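Local structure of aspartate carbamoyltransferase (Leishmania major, 7K46) at residues D298-D301 and Y307-Q310; R52-L57 and A71-L76; K191-A196 and V232-V237; T38-G43 and G314-M319. The protein probably transfers the carbamoyl group of carbamoyl phosphate to L-aspartate, giving N-carbamoyl-L-aspartate in the pathway to pyrimidines. One frame throughout, in Å; residues are numbered along the deposited sequence.

From the N terminus, contact 4 opens first, at residues 38-43 near the end of helix 23-41. It closes only at 314-319 on the last helix, so it encloses the other three contacts. These follow one another along the chain, and none cross. Contact 2 closes a short loop within the carbamoyl phosphate-binding part, between strand 53-58 and helix 63-74. Contact 3 joins strand 191-195 to the end of helix 229-234 in the aspartate-binding part. Contact 1 closes a small loop leading into helix 309-326. That helix is shared with contact 4, which brings the chain back to the first part. There, Met319 packs against Ala72 of contact 2.

Contact 1: residues D298-D301 and Y307-Q310; sequences DIDD and YFRQ
A hydroxyl-to-carboxylate hydrogen bond, with aromatic packing beside it, joins Asp300 to Tyr307 and Phe308. It closes the last part of the connection from strand 284-286 to helix 309-326, in the aspartate-binding part of the chain. Tyr307 OH donates to Asp300 OD1 at 2.7 Å. The oxygen lies at the edge of the Tyr307 ring, in its plane. It accepts through its anti lone pair, the one away from OD2. The carboxylate is turned 67° from the tyrosine ring. Ile299 covers the hydroxyl end as well, with CG1 3.5 Å from Tyr307 OH. Its chi1 of 60° turns CG1 toward that hydroxyl. The Phe308 ring turns its edge to the carboxylate carbon, with CZ 4.0 Å from Asp300 CG. The two aromatic rings also touch each other: Tyr307 CD2 sits over the centre of the Phe308 ring, 3.7 Å above its plane. Arg101 of the second subunit packs on both Asp300 and Phe308. Asp300 OD2 forms a salt bridge with Arg291. The two carboxylate oxygens therefore have separate partners, which fixes the rotation of the group and gives the hydroxyl of a buried tyrosine an acceptor.

Contact 2: residues R52-L57 and A71-L76; sequences RVMTPL and AAMMRL
The strand carrying Met54 runs past the last turn of the helix carrying Met73, with the CA atoms of Met54 and Met73 7.3 Å apart. Residues 53-57 are extended, and 71-74 are helical. No hydrogen bond links the two segments. The contact is van der Waals packing, chiefly between two methionines that slide past each other in opposite directions, with one methyl resting on the strand backbone. Met54 CE lies 3.8 Å from Met73 CB, at the root of its partner. In return, Met73 CG comes within 3.8 Å of Met54 CB. Both side chains start out with CG anti to the backbone N. They bend at different places: Met73 turns at chi2 (69°), while Met54 stays extended until chi3 (-73°). The early bend carries the Met73 methyl along the strand to Arg52. There, Met73 CE sits 3.5 Å from Arg52 O and 4.0 Å from Arg52 CB.

This is the packing of a helix on its sheet in a beta-alpha-beta unit: strand 53-58, helix 63-74 and strand 79-80. The two strands are parallel neighbours, and Met54 bonds through its backbone to Ser79 and Val81. Met73 also rests on Val80, so it touches both strands of the unit. Leu322 of the C-terminal helix packs against Met54. The contact lies close to subunit boundaries. The Arg52 side chain leads away from Met73, and its NH2 bonds to Gly43 O of the third subunit. Arg75, just past the helix, forms a salt bridge with Asp108 of the second subunit.

Contact 3: residues K191-A196 and V232-V237; sequences KVYLIA and VADCDV
Strand 191-195 faces the C-terminal end of helix 229-234, with the CA atoms of Tyr193 and Cys235 8.4 Å apart. The strand belongs to a parallel sheet in the order 220-224, 191-195, 163-167, 237-240, 284-286, the arrangement of a Rossmann-like fold. The helix leads from edge strand 220-224 to strand 237-240 on the other side of the sheet's middle, and Tyr193 reaches across to its end.

Tyr193 OH donates to Asp234 OD2 at 2.6 Å. The carboxylate oxygen lies in the plane of the ring, at its edge, while the carboxylate itself stands nearly perpendicular to the ring. The hydroxyl meets OD2 on its anti side, 27° out of the carboxylate plane. Lys191 NZ donates to the same Tyr193 OH at 3.0 Å. A water closes the circle, taking a bond from Lys191 NZ (3.0 Å) and giving one to Asp234 OD2 (2.9 Å). The lysine and the aspartate are thus bridged by a hydroxyl and a water and form no direct salt bridge. Lys191 CG is anti to the backbone N (chi1 -173°), and the chain beyond is extended. It passes over one face of the Tyr193 ring near the rim, with Lys191 CG 4.0 Å above the plane.

Both charged groups have further partners: Gln222 OE1 bonds to Lys191 NZ, and Arg190 forms a salt bridge with Asp234 OD2. Cys235 makes a sulfur-aromatic contact with the tyrosine. Its SG lies obliquely to the ring, 55° off the normal, and approaches Tyr193 CD2 to 3.4 Å.

Contact 4: residues T38-G43 and G314-M319; sequences THIEAG and GLFMRM
Ile40 and Phe316 bring two helices together, 23-41 near the start of the chain and 309-326 at its end. This is helix-on-helix packing between regions far apart in sequence. As in other transcarbamoylases, the C-terminal helix comes back from the aspartate-binding part to pack on the carbamoyl phosphate-binding part.

Ile40 leaves its backbone toward the other helix and touches two residues there. Its branch point meets the edge of the aromatic ring, with Ile40 CB 3.7 Å from Phe316 CE1 and near the ring plane. Both branches stay close to the CE1-CZ edge. Ile40 CG1 lies beside the backbone N (chi1 -64°) and is 3.9 Å from Phe316 CE1. Ile40 CG2 is anti to the backbone N and lies 4.0 Å from Phe316 CE1. The CG1 branch continues through CD1 to the Met319 methyl. Phe316 has CG beside its own backbone N (chi1 -68°), and this sends the ring across to the first helix. Leu315 CD2 lies over one face of the ring, toward its rim. Ala33 and Lys37, earlier on helix 23-41, also pack against Phe316.

Glu41, extended beyond CG, crosses the ring obliquely. Its OE2 is 4.1 Å from Phe316 CE2, and the carboxylate plane is turned 83° from the ring. The charge is met by salt bridges to Arg312 through OE2 and to Lys37 through OE1. Just beyond, Gly43 ends the helix in a Schellman motif. Met319, bent at chi3, meets Ile40 tip to tip, with Met319 CE 4.0 Å from Ile40 CD1.

Contact 1: residues D298-D301 and Y307-Q310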
loop_
_atom_site.group_PDB
_atom_site.type_symbol
_atom_site.label_atom_id
_atom_site.label_comp_id
_atom_site.label_asym_id
_atom_site.label_seq_id
_atom_site.Cartn_x
_atom_site.Cartn_y
_atom_site.Cartn_z
ATOM N N ASP A 298 31.133 13.017 6.221
ATOM C CA ASP A 298 32.517 12.793 5.820
ATOM C C ASP A 298 33.098 11.488 6.364
ATOM O O ASP A 298 34.261 11.187 6.071
ATOM C CB ASP A 298 33.398 14.008 6.185
ATOM C CG ASP A 298 33.689 14.148 7.683
ATOM O OD1 ASP A 298 33.274 13.302 8.498
ATOM O OD2 ASP A 298 34.372 15.140 8.039
ATOM N N ILE A 299 32.325 10.693 7.112
ATOM C CA ILE A 299 32.704 9.318 7.437
ATOM C C ILE A 299 31.775 8.294 6.787
ATOM O O ILE A 299 31.885 7.102 7.080
ATOM C CB ILE A 299 32.778 9.067 8.956
ATOM C CG1 ILE A 299 31.427 9.318 9.635
ATOM C CG2 ILE A 299 33.880 9.880 9.599
ATOM C CD1 ILE A 299 31.330 8.662 10.997
ATOM N N ASP A 300 30.877 8.716 5.895
ATOM C CA ASP A 300 29.899 7.777 5.346
ATOM C C ASP A 300 30.536 6.659 4.526
ATOM O O ASP A 300 29.909 5.607 4.354
ATOM C CB ASP A 300 28.873 8.516 4.483
ATOM C CG ASP A 300 27.852 9.277 5.308
ATOM O OD1 ASP A 300 27.884 9.164 6.553
ATOM O OD2 ASP A 300 27.020 9.990 4.705
ATOM N N ASP A 301 31.746 6.862 3.995
ATOM C CA ASP A 301 32.439 5.832 3.226
ATOM C C ASP A 301 33.496 5.099 4.040
ATOM O O ASP A 301 34.191 4.238 3.492
ATOM C CB ASP A 301 33.103 6.440 1.983
ATOM C CG ASP A 301 32.099 6.996 0.998
ATOM O OD1 ASP A 301 30.995 6.417 0.878
ATOM O OD2 ASP A 301 32.416 8.020 0.357
ATOM N N TYR A 307 26.112 2.370 10.231
ATOM C CA TYR A 307 24.715 2.746 10.439
ATOM C C TYR A 307 23.833 2.533 9.214
ATOM O O TYR A 307 22.603 2.549 9.357
ATOM C CB TYR A 307 24.608 4.209 10.907
ATOM C CG TYR A 307 25.639 5.150 10.306
ATOM C CD1 TYR A 307 26.902 5.292 10.890
ATOM C CD2 TYR A 307 25.348 5.908 9.170
ATOM C CE1 TYR A 307 27.859 6.145 10.350
ATOM C CE2 TYR A 307 26.303 6.775 8.618
ATOM C CZ TYR A 307 27.555 6.884 9.221
ATOM O OH TYR A 307 28.507 7.729 8.697
ATOM N N PHE A 308 24.406 2.330 8.026
ATOM C CA PHE A 308 23.553 1.939 6.907
ATOM C C PHE A 308 23.356 0.424 6.869
ATOM O O PHE A 308 22.234 -0.055 6.682
ATOM C CB PHE A 308 24.146 2.443 5.581
ATOM C CG PHE A 308 24.373 3.929 5.549
ATOM C CD1 PHE A 308 23.347 4.810 5.875
ATOM C CD2 PHE A 308 25.616 4.447 5.197
ATOM C CE1 PHE A 308 23.550 6.192 5.853
ATOM C CE2 PHE A 308 25.822 5.822 5.165
ATOM C CZ PHE A 308 24.793 6.692 5.501
ATOM N N ARG A 309 24.435 -0.343 7.047
ATOM C CA ARG A 309 24.301 -1.796 7.162
ATOM C C ARG A 309 23.390 -2.186 8.322
ATOM O O ARG A 309 22.681 -3.201 8.251
ATOM C CB ARG A 309 25.680 -2.433 7.335
ATOM C CG ARG A 309 26.600 -2.276 6.109
ATOM C CD ARG A 309 27.889 -3.114 6.239
ATOM N NE ARG A 309 28.750 -2.697 7.345
ATOM C CZ ARG A 309 29.616 -1.692 7.275
ATOM N NH1 ARG A 309 29.727 -0.948 6.185
ATOM N NH2 ARG A 309 30.392 -1.429 8.326
ATOM N N GLN A 310 23.404 -1.389 9.395
ATOM C CA GLN A 310 22.531 -1.600 10.547
ATOM C C GLN A 310 21.069 -1.779 10.122
ATOM O O GLN A 310 20.348 -2.627 10.670
ATOM C CB GLN A 310 22.708 -0.399 11.489
ATOM C CG GLN A 310 21.989 -0.421 12.829
ATOM C CD GLN A 310 22.391 0.775 13.697
ATOM O OE1 GLN A 310 23.343 1.497 13.372
ATOM N NE2 GLN A 310 21.691 0.970 14.815
#

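Contact 2: residues R52-L57 and A71-L76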
loop_
_atom_site.group_PDB
_atom_site.type_symbol
_atom_site.label_atom_id
_atom_site.label_comp_id
_atom_site.label_asym_id
_atom_site.label_seq_id
_atom_site.Cartn_x
_atom_site.Cartn_y
_atom_site.Cartn_z
ATOM N N ARG A 52 -0.095 -15.953 4.582
ATOM C CA ARG A 52 -0.250 -15.304 5.877
ATOM C C ARG A 52 -0.225 -13.790 5.692
ATOM O O ARG A 52 0.467 -13.268 4.818
ATOM C CB ARG A 52 0.854 -15.726 6.854
ATOM C CG ARG A 52 1.099 -17.234 6.913
ATOM C CD ARG A 52 -0.162 -18.033 7.253
ATOM N NE ARG A 52 0.051 -19.450 6.954
ATOM C CZ ARG A 52 -0.863 -20.278 6.466
ATOM N NH1 ARG A 52 -2.112 -19.890 6.259
ATOM N NH2 ARG A 52 -0.514 -21.532 6.177
ATOM N N VAL A 53 -0.978 -13.086 6.534
ATOM C CA VAL A 53 -1.251 -11.662 6.347
ATOM C C VAL A 53 -0.739 -10.877 7.549
ATOM O O VAL A 53 -1.072 -11.198 8.694
ATOM C CB VAL A 53 -2.757 -11.412 6.152
ATOM C CG1 VAL A 53 -3.078 -9.903 6.251
ATOM C CG2 VAL A 53 -3.210 -11.992 4.816
ATOM N N MET A 54 0.047 -9.837 7.278
ATOM C CA MET A 54 0.445 -8.850 8.269
ATOM C C MET A 54 -0.366 -7.582 8.038
ATOM O O MET A 54 -0.490 -7.130 6.890
ATOM C CB MET A 54 1.943 -8.530 8.143
ATOM C CG MET A 54 2.374 -7.211 8.837
ATOM S SD MET A 54 4.082 -6.732 8.441
ATOM C CE MET A 54 4.989 -7.935 9.414
ATOM N N THR A 55 -0.897 -6.995 9.113
ATOM C CA THR A 55 -1.428 -5.632 9.032
ATOM C C THR A 55 -0.630 -4.717 9.949
ATOM O O THR A 55 -0.662 -4.898 11.183
ATOM C CB THR A 55 -2.914 -5.541 9.399
ATOM O OG1 THR A 55 -3.687 -6.365 8.524
ATOM C CG2 THR A 55 -3.390 -4.095 9.246
ATOM N N PRO A 56 0.053 -3.708 9.417
ATOM C CA PRO A 56 0.618 -2.661 10.276
ATOM C C PRO A 56 -0.427 -1.611 10.606
ATOM O O PRO A 56 -1.251 -1.233 9.765
ATOM C CB PRO A 56 1.744 -2.061 9.415
ATOM C CG PRO A 56 1.793 -2.924 8.140
ATOM C CD PRO A 56 0.427 -3.515 8.010
ATOM N N LEU A 57 -0.387 -1.143 11.852
ATOM C CA LEU A 57 -1.287 -0.101 12.336
ATOM C C LEU A 57 -0.391 0.958 12.966
ATOM O O LEU A 57 0.049 0.803 14.109
ATOM C CB LEU A 57 -2.311 -0.660 13.328
ATOM C CG LEU A 57 -3.480 0.260 13.688
ATOM C CD1 LEU A 57 -4.407 0.460 12.477
ATOM C CD2 LEU A 57 -4.246 -0.289 14.888
ATOM N N ALA A 71 8.849 -5.347 4.278
ATOM C CA ALA A 71 9.787 -6.068 3.421
ATOM C C ALA A 71 10.140 -7.426 4.013
ATOM O O ALA A 71 10.250 -8.422 3.284
ATOM C CB ALA A 71 11.047 -5.234 3.207
ATOM N N ALA A 72 10.340 -7.480 5.333
ATOM C CA ALA A 72 10.608 -8.752 6.006
ATOM C C ALA A 72 9.485 -9.748 5.760
ATOM O O ALA A 72 9.734 -10.917 5.433
ATOM C CB ALA A 72 10.798 -8.528 7.509
ATOM N N MET A 73 8.234 -9.299 5.921
ATOM C CA MET A 73 7.094 -10.179 5.685
ATOM C C MET A 73 7.077 -10.688 4.242
ATOM O O MET A 73 6.888 -11.885 3.995
ATOM C CB MET A 73 5.797 -9.434 6.023
ATOM C CG MET A 73 4.534 -10.302 5.974
ATOM S SD MET A 73 4.546 -11.499 7.330
ATOM C CE MET A 73 2.941 -12.291 7.082
ATOM N N MET A 74 7.298 -9.800 3.271
ATOM C CA MET A 74 7.202 -10.224 1.873
ATOM C C MET A 74 8.361 -11.130 1.459
ATOM O O MET A 74 8.179 -12.015 0.614
ATOM C CB MET A 74 7.118 -8.992 0.962
ATOM C CG MET A 74 5.855 -8.170 1.237
ATOM S SD MET A 74 5.776 -6.690 0.196
ATOM C CE MET A 74 4.351 -5.850 0.918
ATOM N N ARG A 75 9.547 -10.934 2.030
ATOM C CA ARG A 75 10.678 -11.803 1.727
ATOM C C ARG A 75 10.578 -13.162 2.418
ATOM O O ARG A 75 11.442 -14.016 2.204
ATOM C CB ARG A 75 11.986 -11.105 2.109
ATOM C CG ARG A 75 12.335 -9.913 1.204
ATOM C CD ARG A 75 13.721 -9.392 1.543
ATOM N NE ARG A 75 14.144 -8.318 0.653
ATOM C CZ ARG A 75 14.718 -8.505 -0.525
ATOM N NH1 ARG A 75 14.904 -9.724 -1.022
ATOM N NH2 ARG A 75 15.102 -7.444 -1.233
ATOM N N LEU A 76 9.561 -13.374 3.251
ATOM C CA LEU A 76 9.211 -14.696 3.750
ATOM C C LEU A 76 8.063 -15.310 2.969
ATOM O O LEU A 76 7.592 -16.399 3.323
ATOM C CB LEU A 76 8.850 -14.618 5.244
ATOM C CG LEU A 76 10.024 -14.194 6.143
ATOM C CD1 LEU A 76 9.528 -13.861 7.544
ATOM C CD2 LEU A 76 11.120 -15.267 6.183
#

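Contact 3: residues K191-A196 and V232-V237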
loop_
_atom_site.group_PDB
_atom_site.type_symbol
_atom_site.label_atom_id
_atom_site.label_comp_id
_atom_site.label_asym_id
_atom_site.label_seq_id
_atom_site.Cartn_x
_atom_site.Cartn_y
_atom_site.Cartn_z
ATOM N N LYS A 191 32.685 -2.145 29.243
ATOM C CA LYS A 191 32.520 -0.774 29.700
ATOM C C LYS A 191 31.439 -0.088 28.886
ATOM O O LYS A 191 31.329 -0.318 27.680
ATOM C CB LYS A 191 33.844 -0.010 29.581
ATOM C CG LYS A 191 33.838 1.387 30.182
ATOM C CD LYS A 191 35.276 1.873 30.330
ATOM C CE LYS A 191 35.368 3.108 31.204
ATOM N NZ LYS A 191 36.776 3.631 31.257
ATOM N N VAL A 192 30.650 0.758 29.551
ATOM C CA VAL A 192 29.680 1.627 28.883
ATOM C C VAL A 192 30.048 3.070 29.204
ATOM O O VAL A 192 30.074 3.465 30.380
ATOM C CB VAL A 192 28.229 1.345 29.315
ATOM C CG1 VAL A 192 27.271 2.349 28.651
ATOM C CG2 VAL A 192 27.813 -0.097 28.995
ATOM N N TYR A 193 30.324 3.850 28.166
ATOM C CA TYR A 193 30.471 5.295 28.299
ATOM C C TYR A 193 29.116 5.938 28.044
ATOM O O TYR A 193 28.464 5.629 27.041
ATOM C CB TYR A 193 31.503 5.840 27.305
ATOM C CG TYR A 193 32.925 5.401 27.564
ATOM C CD1 TYR A 193 33.736 6.105 28.453
ATOM C CD2 TYR A 193 33.466 4.293 26.920
ATOM C CE1 TYR A 193 35.043 5.717 28.705
ATOM C CE2 TYR A 193 34.789 3.894 27.162
ATOM C CZ TYR A 193 35.568 4.612 28.060
ATOM O OH TYR A 193 36.874 4.231 28.309
ATOM N N LEU A 194 28.694 6.827 28.948
ATOM C CA LEU A 194 27.437 7.570 28.822
ATOM C C LEU A 194 27.793 9.027 28.535
ATOM O O LEU A 194 28.163 9.770 29.449
ATOM C CB LEU A 194 26.601 7.441 30.092
ATOM C CG LEU A 194 26.232 6.012 30.507
ATOM C CD1 LEU A 194 25.585 6.006 31.897
ATOM C CD2 LEU A 194 25.306 5.394 29.467
ATOM N N ILE A 195 27.683 9.432 27.266
ATOM C CA ILE A 195 28.147 10.737 26.795
ATOM C C ILE A 195 26.923 11.603 26.527
ATOM O O ILE A 195 26.169 11.344 25.582
ATOM C CB ILE A 195 29.002 10.619 25.523
ATOM C CG1 ILE A 195 30.094 9.546 25.673
ATOM C CG2 ILE A 195 29.572 11.989 25.139
ATOM C CD1 ILE A 195 31.123 9.850 26.760
ATOM N N ALA A 196 26.733 12.645 27.330
ATOM C CA ALA A 196 25.548 13.475 27.205
ATOM C C ALA A 196 25.880 14.878 27.661
ATOM O O ALA A 196 26.680 15.054 28.594
ATOM C CB ALA A 196 24.384 12.918 28.035
ATOM N N VAL A 232 37.280 7.786 22.737
ATOM C CA VAL A 232 37.121 7.261 21.379
ATOM C C VAL A 232 38.050 6.070 21.156
ATOM O O VAL A 232 37.634 5.019 20.650
ATOM C CB VAL A 232 37.372 8.378 20.351
ATOM C CG1 VAL A 232 37.486 7.805 18.940
ATOM C CG2 VAL A 232 36.252 9.430 20.432
ATOM N N ALA A 233 39.315 6.210 21.566
ATOM C CA ALA A 233 40.310 5.161 21.345
ATOM C C ALA A 233 39.957 3.874 22.073
ATOM O O ALA A 233 40.375 2.789 21.650
ATOM C CB ALA A 233 41.691 5.648 21.789
ATOM N N ASP A 234 39.196 3.969 23.164
ATOM C CA ASP A 234 38.869 2.813 23.986
ATOM C C ASP A 234 37.618 2.074 23.516
ATOM O O ASP A 234 37.389 0.936 23.945
ATOM C CB ASP A 234 38.692 3.253 25.445
ATOM C CG ASP A 234 38.663 2.079 26.419
ATOM O OD1 ASP A 234 39.527 1.183 26.299
ATOM O OD2 ASP A 234 37.790 2.065 27.314
ATOM N N CYS A 235 36.824 2.665 22.631
ATOM C CA CYS A 235 35.511 2.117 22.310
ATOM C C CYS A 235 35.545 1.171 21.115
ATOM O O CYS A 235 36.217 1.422 20.110
ATOM C CB CYS A 235 34.511 3.242 22.038
ATOM S SG CYS A 235 33.948 4.063 23.548
ATOM N N ASP A 236 34.790 0.085 21.235
ATOM C CA ASP A 236 34.494 -0.802 20.119
ATOM C C ASP A 236 33.251 -0.375 19.356
ATOM O O ASP A 236 33.117 -0.705 18.170
ATOM C CB ASP A 236 34.325 -2.223 20.644
ATOM C CG ASP A 236 35.531 -2.673 21.438
ATOM O OD1 ASP A 236 36.635 -2.723 20.850
ATOM O OD2 ASP A 236 35.381 -2.927 22.654
ATOM N N VAL A 237 32.350 0.354 20.010
ATOM C CA VAL A 237 31.127 0.867 19.395
ATOM C C VAL A 237 30.925 2.304 19.859
ATOM O O VAL A 237 30.938 2.579 21.064
ATOM C CB VAL A 237 29.894 0.014 19.766
ATOM C CG1 VAL A 237 28.609 0.608 19.141
ATOM C CG2 VAL A 237 30.091 -1.433 19.324
HETATM O O HOH W 1 38.785 1.799 29.982
#

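Contact 4: residues T38-G43 and G314-M319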
loop_
_atom_site.group_PDB
_atom_site.type_symbol
_atom_site.label_atom_id
_atom_site.label_comp_id
_atom_site.label_asym_id
_atom_site.label_seq_id
_atom_site.Cartn_x
_atom_site.Cartn_y
_atom_site.Cartn_z
ATOM N N THR A 38 22.492 -14.916 4.561
ATOM C CA THR A 38 23.271 -15.656 3.570
ATOM C C THR A 38 22.376 -16.193 2.461
ATOM O O THR A 38 22.685 -16.051 1.268
ATOM C CB THR A 38 24.022 -16.799 4.244
ATOM O OG1 THR A 38 24.885 -16.265 5.257
ATOM C CG2 THR A 38 24.838 -17.574 3.224
ATOM N N HIS A 39 21.259 -16.813 2.850
ATOM C CA HIS A 39 20.288 -17.378 1.912
ATOM C C HIS A 39 19.772 -16.320 0.942
ATOM O O HIS A 39 19.860 -16.481 -0.282
ATOM C CB HIS A 39 19.142 -17.984 2.730
ATOM C CG HIS A 39 18.095 -18.702 1.934
ATOM N ND1 HIS A 39 18.188 -20.040 1.617
ATOM C CD2 HIS A 39 16.896 -18.286 1.457
ATOM C CE1 HIS A 39 17.111 -20.411 0.947
ATOM N NE2 HIS A 39 16.308 -19.366 0.838
ATOM N N ILE A 40 19.242 -15.219 1.481
ATOM C CA ILE A 40 18.627 -14.186 0.649
ATOM C C ILE A 40 19.660 -13.533 -0.257
ATOM O O ILE A 40 19.403 -13.283 -1.442
ATOM C CB ILE A 40 17.918 -13.151 1.546
ATOM C CG1 ILE A 40 16.759 -13.807 2.313
ATOM C CG2 ILE A 40 17.436 -11.950 0.714
ATOM C CD1 ILE A 40 15.539 -14.152 1.455
ATOM N N GLU A 41 20.852 -13.252 0.273
ATOM C CA GLU A 41 21.845 -12.572 -0.547
ATOM C C GLU A 41 22.434 -13.488 -1.603
ATOM O O GLU A 41 23.018 -12.998 -2.574
ATOM C CB GLU A 41 22.930 -11.964 0.342
ATOM C CG GLU A 41 22.360 -10.803 1.151
ATOM C CD GLU A 41 23.390 -10.073 1.979
ATOM O OE1 GLU A 41 24.500 -10.609 2.181
ATOM O OE2 GLU A 41 23.077 -8.955 2.436
ATOM N N ALA A 42 22.275 -14.800 -1.449
ATOM C CA ALA A 42 22.599 -15.734 -2.514
ATOM C C ALA A 42 21.530 -15.782 -3.599
ATOM O O ALA A 42 21.697 -16.528 -4.568
ATOM C CB ALA A 42 22.816 -17.138 -1.942
ATOM N N GLY A 43 20.449 -15.015 -3.467
ATOM C CA GLY A 43 19.371 -15.029 -4.440
ATOM C C GLY A 43 18.285 -16.058 -4.190
ATOM O O GLY A 43 17.322 -16.118 -4.964
ATOM N N GLY A 314 18.512 -4.934 10.396
ATOM C CA GLY A 314 17.131 -4.827 10.847
ATOM C C GLY A 314 16.168 -5.653 10.007
ATOM O O GLY A 314 15.265 -6.304 10.540
ATOM N N LEU A 315 16.352 -5.646 8.682
ATOM C CA LEU A 315 15.531 -6.494 7.819
ATOM C C LEU A 315 15.631 -7.962 8.232
ATOM O O LEU A 315 14.617 -8.646 8.401
ATOM C CB LEU A 315 15.952 -6.321 6.354
ATOM C CG LEU A 315 15.348 -7.339 5.371
ATOM C CD1 LEU A 315 13.842 -7.109 5.178
ATOM C CD2 LEU A 315 16.072 -7.280 4.019
ATOM N N PHE A 316 16.849 -8.469 8.410
ATOM C CA PHE A 316 16.978 -9.899 8.665
ATOM C C PHE A 316 16.588 -10.282 10.093
ATOM O O PHE A 316 16.051 -11.382 10.315
ATOM C CB PHE A 316 18.393 -10.343 8.300
ATOM C CG PHE A 316 18.651 -10.274 6.817
ATOM C CD1 PHE A 316 17.901 -11.047 5.947
ATOM C CD2 PHE A 316 19.597 -9.404 6.294
ATOM C CE1 PHE A 316 18.100 -10.974 4.576
ATOM C CE2 PHE A 316 19.804 -9.326 4.933
ATOM C CZ PHE A 316 19.047 -10.117 4.070
ATOM N N MET A 317 16.792 -9.394 11.065
ATOM C CA MET A 317 16.281 -9.675 12.405
ATOM C C MET A 317 14.760 -9.744 12.399
ATOM O O MET A 317 14.161 -10.614 13.043
ATOM C CB MET A 317 16.775 -8.614 13.395
ATOM C CG MET A 317 16.200 -8.762 14.829
ATOM S SD MET A 317 16.514 -10.374 15.596
ATOM C CE MET A 317 18.304 -10.362 15.865
ATOM N N ARG A 318 14.111 -8.844 11.663
ATOM C CA ARG A 318 12.656 -8.877 11.638
ATOM C C ARG A 318 12.134 -10.097 10.886
ATOM O O ARG A 318 11.097 -10.651 11.260
ATOM C CB ARG A 318 12.125 -7.575 11.044
ATOM C CG ARG A 318 12.313 -6.406 12.012
ATOM C CD ARG A 318 11.915 -5.058 11.403
ATOM N NE ARG A 318 12.062 -4.020 12.420
ATOM C CZ ARG A 318 12.949 -3.034 12.382
ATOM N NH1 ARG A 318 13.737 -2.852 11.333
ATOM N NH2 ARG A 318 13.046 -2.210 13.425
ATOM N N MET A 319 12.859 -10.563 9.865
ATOM C CA MET A 319 12.505 -11.828 9.222
ATOM C C MET A 319 12.645 -13.000 10.192
ATOM O O MET A 319 11.769 -13.870 10.268
ATOM C CB MET A 319 13.389 -12.052 7.990
ATOM C CG MET A 319 13.102 -11.103 6.818
ATOM S SD MET A 319 14.212 -11.339 5.393
ATOM C CE MET A 319 13.738 -12.975 4.819
#